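Local atomic coordinates of Succinylglutamatedesuccinylase/aspartoacylase (Rhodobacter sphaeroides 2.4.1, PDB entry 3CDX), a protein that probably hydrolyses linear amide bonds other than peptide bonds as a zinc-dependent enzyme of the succinylglutamate desuccinylase/aspartoacylase family, and can bind a calcium ion. Residues T150-N162 with V318-A332. Residues are numbered along the deposited sequence; the frame is centred on the assembly and turned at random.
Sequences TAGHSYDSTPSTN and VWFGAGPGRVTRGDA
Y155 runs its ring past F320 and reaches the backbone of A332, where its hydroxyl OH donates to A332 O at 2.9 Å. With CG anti to the carbonyl carbon (chi1 -61°), the ring brings CD2 to 3.3 Å from F320 CD2, the two planes inclined at 50°. A long aromatic side chain with a polar end suits this place, since it packs and bonds at once; a phenylalanine here would probably keep much of the packing but leave A332 O without this donor. F320 also touches S157 CB through CE1 and, less closely, A151 CB through CE2, and its CE1 lies 3.6 Å above the centre of the W319 ring. W319 in turn presents its edge to S160: NE1 donates to OG at 2.9 Å, nearly straight and within the indole plane.

Beneath these side chains runs a short antiparallel ladder that joins the M14-like catalytic domain to the C-terminal strands. D156 and G321 form its hydrogen-bonded pair, with D156 N to G321 O at 3.0 Å, and T158 N donates to W319 O beyond it. W319 and F320 form a classic beta bulge opposite V335. Packing stays tight at G323, where any side chain would run into S154 O and Y155 N, so glycine suits the place.

The far edge is looser. P324 merely rests CD against S154 O, and H153, partly exposed, turns to D65, while S154 OG bonds G37 N of the second subunit.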
ATOM      1  N   THR A 150       1.552  27.776   1.884  1.00 23.47           N
ATOM      2  CA  THR A 150       2.510  27.865   0.792  1.00 23.61           C
ATOM      3  C   THR A 150       1.981  26.897  -0.263  1.00 24.21           C
ATOM      4  O   THR A 150       0.945  26.256  -0.041  1.00 24.70           O
ATOM      5  CB  THR A 150       3.939  27.404   1.185  1.00 24.46           C
ATOM      6  OG1 THR A 150       3.961  25.969   1.335  1.00 23.79           O
ATOM      7  CG2 THR A 150       4.431  28.059   2.472  1.00 21.79           C
ATOM      8  N   ALA A 151       2.693  26.762  -1.386  1.00 23.59           N
ATOM      9  CA  ALA A 151       2.252  25.829  -2.437  1.00 24.11           C
ATOM     10  C   ALA A 151       2.683  24.376  -2.199  1.00 24.36           C
ATOM     11  O   ALA A 151       2.404  23.508  -3.032  1.00 24.31           O
ATOM     12  CB  ALA A 151       2.694  26.310  -3.799  1.00 24.06           C
ATOM     13  N   GLY A 152       3.350  24.125  -1.060  1.00 23.75           N
ATOM     14  CA  GLY A 152       3.743  22.782  -0.637  1.00 24.35           C
ATOM     15  C   GLY A 152       4.644  22.119  -1.669  1.00 24.92           C
ATOM     16  O   GLY A 152       5.652  22.711  -2.103  1.00 25.47           O
ATOM     17  N   HIS A 153       4.259  20.911  -2.082  1.00 24.30           N
ATOM     18  CA  HIS A 153       4.905  20.211  -3.180  1.00 25.47           C
ATOM     19  C   HIS A 153       4.355  20.497  -4.577  1.00 25.63           C
ATOM     20  O   HIS A 153       4.923  20.020  -5.557  1.00 26.75           O
ATOM     21  CB  HIS A 153       4.841  18.696  -2.942  1.00 25.13           C
ATOM     22  CG  HIS A 153       5.639  18.247  -1.761  1.00 27.87           C
ATOM     23  ND1 HIS A 153       5.180  18.370  -0.467  1.00 31.05           N
ATOM     24  CD2 HIS A 153       6.875  17.697  -1.669  1.00 30.52           C
ATOM     25  CE1 HIS A 153       6.094  17.909   0.371  1.00 31.40           C
ATOM     26  NE2 HIS A 153       7.118  17.465  -0.335  1.00 30.81           N
ATOM     27  N   SER A 154       3.280  21.276  -4.664  1.00 26.06           N
ATOM     28  CA  SER A 154       2.562  21.542  -5.920  1.00 27.51           C
ATOM     29  C   SER A 154       3.197  22.606  -6.866  1.00 27.79           C
ATOM     30  O   SER A 154       3.187  22.463  -8.103  1.00 27.96           O
ATOM     31  CB  SER A 154       1.104  21.943  -5.604  1.00 27.57           C
ATOM     32  OG  SER A 154       0.392  20.879  -4.976  1.00 29.02           O
ATOM     33  N   TYR A 155       3.739  23.651  -6.276  1.00 27.35           N
ATOM     34  CA  TYR A 155       4.241  24.804  -6.997  1.00 28.01           C
ATOM     35  C   TYR A 155       5.269  25.495  -6.128  1.00 26.38           C
ATOM     36  O   TYR A 155       5.456  25.145  -4.976  1.00 25.05           O
ATOM     37  CB  TYR A 155       3.114  25.850  -7.204  1.00 30.56           C
ATOM     38  CG  TYR A 155       2.009  25.293  -8.000  1.00 31.96           C
ATOM     39  CD1 TYR A 155       2.217  24.994  -9.336  1.00 35.62           C
ATOM     40  CD2 TYR A 155       0.773  25.037  -7.429  1.00 32.08           C
ATOM     41  CE1 TYR A 155       1.236  24.431 -10.106  1.00 37.61           C
ATOM     42  CE2 TYR A 155      -0.246  24.474  -8.183  1.00 38.22           C
ATOM     43  CZ  TYR A 155       0.005  24.159  -9.537  1.00 37.91           C
ATOM     44  OH  TYR A 155      -0.961  23.600 -10.349  1.00 39.93           O
ATOM     45  N   ASP A 156       5.937  26.476  -6.702  1.00 24.79           N
ATOM     46  CA  ASP A 156       6.480  27.517  -5.879  1.00 24.70           C
ATOM     47  C   ASP A 156       5.507  28.685  -5.963  1.00 24.47           C
ATOM     48  O   ASP A 156       4.684  28.778  -6.896  1.00 24.99           O
ATOM     49  CB  ASP A 156       7.883  27.940  -6.317  1.00 24.72           C
ATOM     50  CG  ASP A 156       8.664  28.606  -5.183  1.00 24.39           C
ATOM     51  OD1 ASP A 156       8.188  28.564  -4.021  1.00 26.35           O
ATOM     52  OD2 ASP A 156       9.763  29.166  -5.444  1.00 25.91           O
ATOM     53  N   SER A 157       5.591  29.574  -4.992  1.00 25.18           N
ATOM     54  CA  SER A 157       4.780  30.763  -5.017  1.00 24.75           C
ATOM     55  C   SER A 157       5.669  31.918  -4.591  1.00 25.76           C
ATOM     56  O   SER A 157       6.584  31.751  -3.774  1.00 26.00           O
ATOM     57  CB  SER A 157       3.551  30.591  -4.112  1.00 23.77           C
ATOM     58  OG  SER A 157       3.944  30.413  -2.751  1.00 23.95           O
ATOM     59  N   THR A 158       5.454  33.085  -5.191  1.00 25.38           N
ATOM     60  CA  THR A 158       6.185  34.257  -4.733  1.00 25.71           C
ATOM     61  C   THR A 158       5.572  34.755  -3.423  1.00 25.87           C
ATOM     62  O   THR A 158       4.334  34.790  -3.295  1.00 25.86           O
ATOM     63  CB  THR A 158       6.285  35.363  -5.832  1.00 24.48           C
ATOM     64  OG1 THR A 158       7.167  36.389  -5.375  1.00 28.10           O
ATOM     65  CG2 THR A 158       4.961  35.948  -6.152  1.00 23.80           C
ATOM     66  N   PRO A 159       6.421  35.063  -2.414  1.00 26.10           N
ATOM     67  CA  PRO A 159       5.828  35.465  -1.125  1.00 26.07           C
ATOM     68  C   PRO A 159       4.775  36.590  -1.200  1.00 26.77           C
ATOM     69  O   PRO A 159       5.038  37.702  -1.685  1.00 26.83           O
ATOM     70  CB  PRO A 159       7.025  35.836  -0.263  1.00 26.45           C
ATOM     71  CG  PRO A 159       8.264  35.080  -0.954  1.00 26.48           C
ATOM     72  CD  PRO A 159       7.903  34.997  -2.393  1.00 25.84           C
ATOM     73  N   SER A 160       3.620  36.307  -0.623  1.00 26.05           N
ATOM     74  CA  SER A 160       2.424  37.094  -0.842  1.00 26.62           C
ATOM     75  C   SER A 160       1.384  36.757   0.204  1.00 26.81           C
ATOM     76  O   SER A 160       1.464  35.676   0.848  1.00 26.28           O
ATOM     77  CB  SER A 160       1.858  36.740  -2.219  1.00 26.71           C
ATOM     78  OG  SER A 160       1.799  35.320  -2.380  1.00 29.81           O
ATOM     79  N   THR A 161       0.415  37.668   0.371  1.00 26.36           N
ATOM     80  CA  THR A 161      -0.809  37.404   1.118  1.00 26.37           C
ATOM     81  C   THR A 161      -1.863  37.231   0.059  1.00 27.15           C
ATOM     82  O   THR A 161      -1.633  37.532  -1.118  1.00 27.03           O
ATOM     83  CB  THR A 161      -1.251  38.566   2.079  1.00 26.61           C
ATOM     84  OG1 THR A 161      -1.257  39.810   1.364  1.00 28.77           O
ATOM     85  CG2 THR A 161      -0.315  38.709   3.234  1.00 25.67           C
ATOM     86  N   ASN A 162      -3.027  36.751   0.467  1.00 27.56           N
ATOM     87  CA  ASN A 162      -4.149  36.617  -0.462  1.00 28.58           C
ATOM     88  C   ASN A 162      -5.466  36.778   0.267  1.00 29.02           C
ATOM     89  O   ASN A 162      -5.521  36.721   1.495  1.00 28.18           O
ATOM     90  CB  ASN A 162      -4.114  35.297  -1.232  1.00 27.97           C
ATOM     91  CG  ASN A 162      -4.084  34.098  -0.307  1.00 28.72           C
ATOM     92  OD1 ASN A 162      -5.085  33.742   0.295  1.00 31.87           O
ATOM     93  ND2 ASN A 162      -2.939  33.488  -0.193  1.00 26.63           N
ATOM     94  N   VAL A 318       4.506  36.190 -12.586  1.00 30.03           N
ATOM     95  CA  VAL A 318       4.237  34.811 -12.185  1.00 29.80           C
ATOM     96  C   VAL A 318       4.007  34.767 -10.671  1.00 29.37           C
ATOM     97  O   VAL A 318       4.849  35.189  -9.883  1.00 29.80           O
ATOM     98  CB  VAL A 318       5.342  33.797 -12.662  1.00 30.32           C
ATOM     99  CG1 VAL A 318       4.998  32.360 -12.262  1.00 26.79           C
ATOM    100  CG2 VAL A 318       5.480  33.868 -14.199  1.00 28.89           C
ATOM    101  N   TRP A 319       2.835  34.281 -10.280  1.00 29.17           N
ATOM    102  CA  TRP A 319       2.499  34.168  -8.860  1.00 28.54           C
ATOM    103  C   TRP A 319       2.815  32.762  -8.318  1.00 28.28           C
ATOM    104  O   TRP A 319       3.498  32.645  -7.283  1.00 25.80           O
ATOM    105  CB  TRP A 319       1.033  34.499  -8.629  1.00 29.32           C
ATOM    106  CG  TRP A 319       0.602  34.400  -7.188  1.00 28.60           C
ATOM    107  CD1 TRP A 319       1.339  34.710  -6.070  1.00 31.10           C
ATOM    108  CD2 TRP A 319      -0.655  33.940  -6.717  1.00 31.13           C
ATOM    109  NE1 TRP A 319       0.597  34.497  -4.937  1.00 29.62           N
ATOM    110  CE2 TRP A 319      -0.625  33.999  -5.310  1.00 29.49           C
ATOM    111  CE3 TRP A 319      -1.816  33.484  -7.351  1.00 32.60           C
ATOM    112  CZ2 TRP A 319      -1.718  33.645  -4.529  1.00 32.04           C
ATOM    113  CZ3 TRP A 319      -2.906  33.105  -6.559  1.00 32.91           C
ATOM    114  CH2 TRP A 319      -2.843  33.190  -5.166  1.00 30.77           C
ATOM    115  N   PHE A 320       2.258  31.746  -9.008  1.00 27.39           N
ATOM    116  CA  PHE A 320       2.578  30.317  -8.848  1.00 28.14           C
ATOM    117  C   PHE A 320       3.328  29.825 -10.062  1.00 27.22           C
ATOM    118  O   PHE A 320       2.903  30.053 -11.200  1.00 27.13           O
ATOM    119  CB  PHE A 320       1.319  29.445  -8.705  1.00 28.33           C
ATOM    120  CG  PHE A 320       0.723  29.429  -7.325  1.00 32.41           C
ATOM    121  CD1 PHE A 320       0.755  30.546  -6.513  1.00 35.02           C
ATOM    122  CD2 PHE A 320       0.097  28.260  -6.832  1.00 36.71           C
ATOM    123  CE1 PHE A 320       0.201  30.514  -5.209  1.00 36.15           C
ATOM    124  CE2 PHE A 320      -0.447  28.226  -5.527  1.00 36.48           C
ATOM    125  CZ  PHE A 320      -0.401  29.364  -4.734  1.00 32.61           C
ATOM    126  N   GLY A 321       4.417  29.105  -9.812  1.00 27.49           N
ATOM    127  CA  GLY A 321       5.237  28.530 -10.875  1.00 28.18           C
ATOM    128  C   GLY A 321       5.340  27.038 -10.712  1.00 28.99           C
ATOM    129  O   GLY A 321       5.231  26.521  -9.579  1.00 30.21           O
ATOM    130  N   ALA A 322       5.568  26.361 -11.832  1.00 28.74           N
ATOM    131  CA  ALA A 322       5.668  24.895 -11.896  1.00 29.59           C
ATOM    132  C   ALA A 322       6.417  24.290 -10.692  1.00 28.75           C
ATOM    133  O   ALA A 322       7.469  24.790 -10.298  1.00 29.09           O
ATOM    134  CB  ALA A 322       6.333  24.481 -13.182  1.00 29.39           C
ATOM    135  N   GLY A 323       5.848  23.230 -10.119  1.00 28.54           N
ATOM    136  CA  GLY A 323       6.448  22.487  -8.999  1.00 27.22           C
ATOM    137  C   GLY A 323       7.198  21.278  -9.523  1.00 27.87           C
ATOM    138  O   GLY A 323       8.374  21.407  -9.910  1.00 28.99           O
ATOM    139  N   PRO A 324       6.538  20.097  -9.544  1.00 27.84           N
ATOM    140  CA  PRO A 324       7.136  18.844 -10.081  1.00 27.90           C
ATOM    141  C   PRO A 324       7.620  19.001 -11.520  1.00 27.64           C
ATOM    142  O   PRO A 324       6.941  19.632 -12.323  1.00 26.38           O
ATOM    143  CB  PRO A 324       5.977  17.825 -10.087  1.00 27.63           C
ATOM    144  CG  PRO A 324       4.858  18.445  -9.375  1.00 28.82           C
ATOM    145  CD  PRO A 324       5.144  19.909  -9.072  1.00 27.74           C
ATOM    146  N   GLY A 325       8.770  18.410 -11.846  1.00 27.19           N
ATOM    147  CA  GLY A 325       9.168  18.291 -13.246  1.00 26.70           C
ATOM    148  C   GLY A 325       8.138  17.553 -14.083  1.00 27.91           C
ATOM    149  O   GLY A 325       7.721  18.026 -15.150  1.00 28.16           O
ATOM    150  N   ARG A 326       7.729  16.371 -13.633  1.00 27.42           N
ATOM    151  CA  ARG A 326       6.766  15.627 -14.396  1.00 28.02           C
ATOM    152  C   ARG A 326       5.364  16.141 -14.049  1.00 28.32           C
ATOM    153  O   ARG A 326       4.912  16.009 -12.914  1.00 28.13           O
ATOM    154  CB  ARG A 326       6.933  14.127 -14.153  1.00 26.99           C
ATOM    155  CG  ARG A 326       5.888  13.255 -14.905  1.00 30.15           C
ATOM    156  CD  ARG A 326       6.325  11.794 -14.889  1.00 30.78           C
ATOM    157  NE  ARG A 326       5.344  10.863 -15.430  1.00 35.76           N
ATOM    158  CZ  ARG A 326       5.072  10.708 -16.729  1.00 40.31           C
ATOM    159  NH1 ARG A 326       5.684  11.463 -17.661  1.00 39.06           N
ATOM    160  NH2 ARG A 326       4.173   9.798 -17.109  1.00 39.57           N
ATOM    161  N   VAL A 327       4.695  16.766 -15.019  1.00 27.99           N
ATOM    162  CA  VAL A 327       3.378  17.351 -14.785  1.00 28.24           C
ATOM    163  C   VAL A 327       2.319  16.429 -15.361  1.00 29.03           C
ATOM    164  O   VAL A 327       2.598  15.661 -16.273  1.00 30.16           O
ATOM    165  CB  VAL A 327       3.216  18.780 -15.439  1.00 28.75           C
ATOM    166  CG1 VAL A 327       4.189  19.823 -14.776  1.00 28.59           C
ATOM    167  CG2 VAL A 327       3.412  18.716 -16.958  1.00 26.48           C
ATOM    168  N   THR A 328       1.106  16.514 -14.824  1.00 29.48           N
ATOM    169  CA  THR A 328       0.018  15.685 -15.272  1.00 29.90           C
ATOM    170  C   THR A 328      -0.929  16.554 -16.099  1.00 29.62           C
ATOM    171  O   THR A 328      -1.181  17.697 -15.732  1.00 29.81           O
ATOM    172  CB  THR A 328      -0.716  15.025 -14.071  1.00 30.53           C
ATOM    173  OG1 THR A 328       0.216  14.254 -13.313  1.00 31.24           O
ATOM    174  CG2 THR A 328      -1.812  14.055 -14.545  1.00 29.96           C
ATOM    175  N   ARG A 329      -1.431  16.010 -17.212  1.00 29.43           N
ATOM    176  CA  ARG A 329      -2.537  16.628 -17.976  1.00 30.02           C
ATOM    177  C   ARG A 329      -3.570  17.232 -17.023  1.00 30.39           C
ATOM    178  O   ARG A 329      -4.015  16.561 -16.087  1.00 30.39           O
ATOM    179  CB  ARG A 329      -3.240  15.576 -18.859  1.00 30.00           C
ATOM    180  CG  ARG A 329      -4.449  16.124 -19.646  1.00 28.95           C
ATOM    181  CD  ARG A 329      -5.225  15.005 -20.352  1.00 30.51           C
ATOM    182  NE  ARG A 329      -6.398  15.520 -21.074  1.00 32.03           N
ATOM    183  CZ  ARG A 329      -6.992  14.904 -22.101  1.00 32.06           C
ATOM    184  NH1 ARG A 329      -6.530  13.750 -22.588  1.00 30.98           N
ATOM    185  NH2 ARG A 329      -8.040  15.472 -22.667  1.00 31.59           N
ATOM    186  N   GLY A 330      -3.944  18.483 -17.254  1.00 30.99           N
ATOM    187  CA  GLY A 330      -4.837  19.183 -16.335  1.00 31.82           C
ATOM    188  C   GLY A 330      -4.243  19.993 -15.181  1.00 32.39           C
ATOM    189  O   GLY A 330      -4.983  20.643 -14.470  1.00 32.76           O
ATOM    190  N   ASP A 331      -2.923  19.943 -14.964  1.00 33.75           N
ATOM    191  CA  ASP A 331      -2.262  20.741 -13.912  1.00 32.77           C
ATOM    192  C   ASP A 331      -2.031  22.116 -14.476  1.00 32.51           C
ATOM    193  O   ASP A 331      -1.787  22.277 -15.675  1.00 31.11           O
ATOM    194  CB  ASP A 331      -0.862  20.198 -13.561  1.00 33.46           C
ATOM    195  CG  ASP A 331      -0.881  18.863 -12.792  1.00 35.26           C
ATOM    196  OD1 ASP A 331      -1.927  18.447 -12.242  1.00 36.78           O
ATOM    197  OD2 ASP A 331       0.196  18.228 -12.732  1.00 36.95           O
ATOM    198  N   ALA A 332      -2.052  23.124 -13.615  1.00 32.65           N
ATOM    199  CA  ALA A 332      -1.553  24.437 -14.037  1.00 32.10           C
ATOM    200  C   ALA A 332      -0.032  24.411 -13.865  1.00 31.51           C
ATOM    201  O   ALA A 332       0.473  23.851 -12.885  1.00 31.58           O
ATOM    202  CB  ALA A 332      -2.177  25.539 -13.193  1.00 32.31           C
TER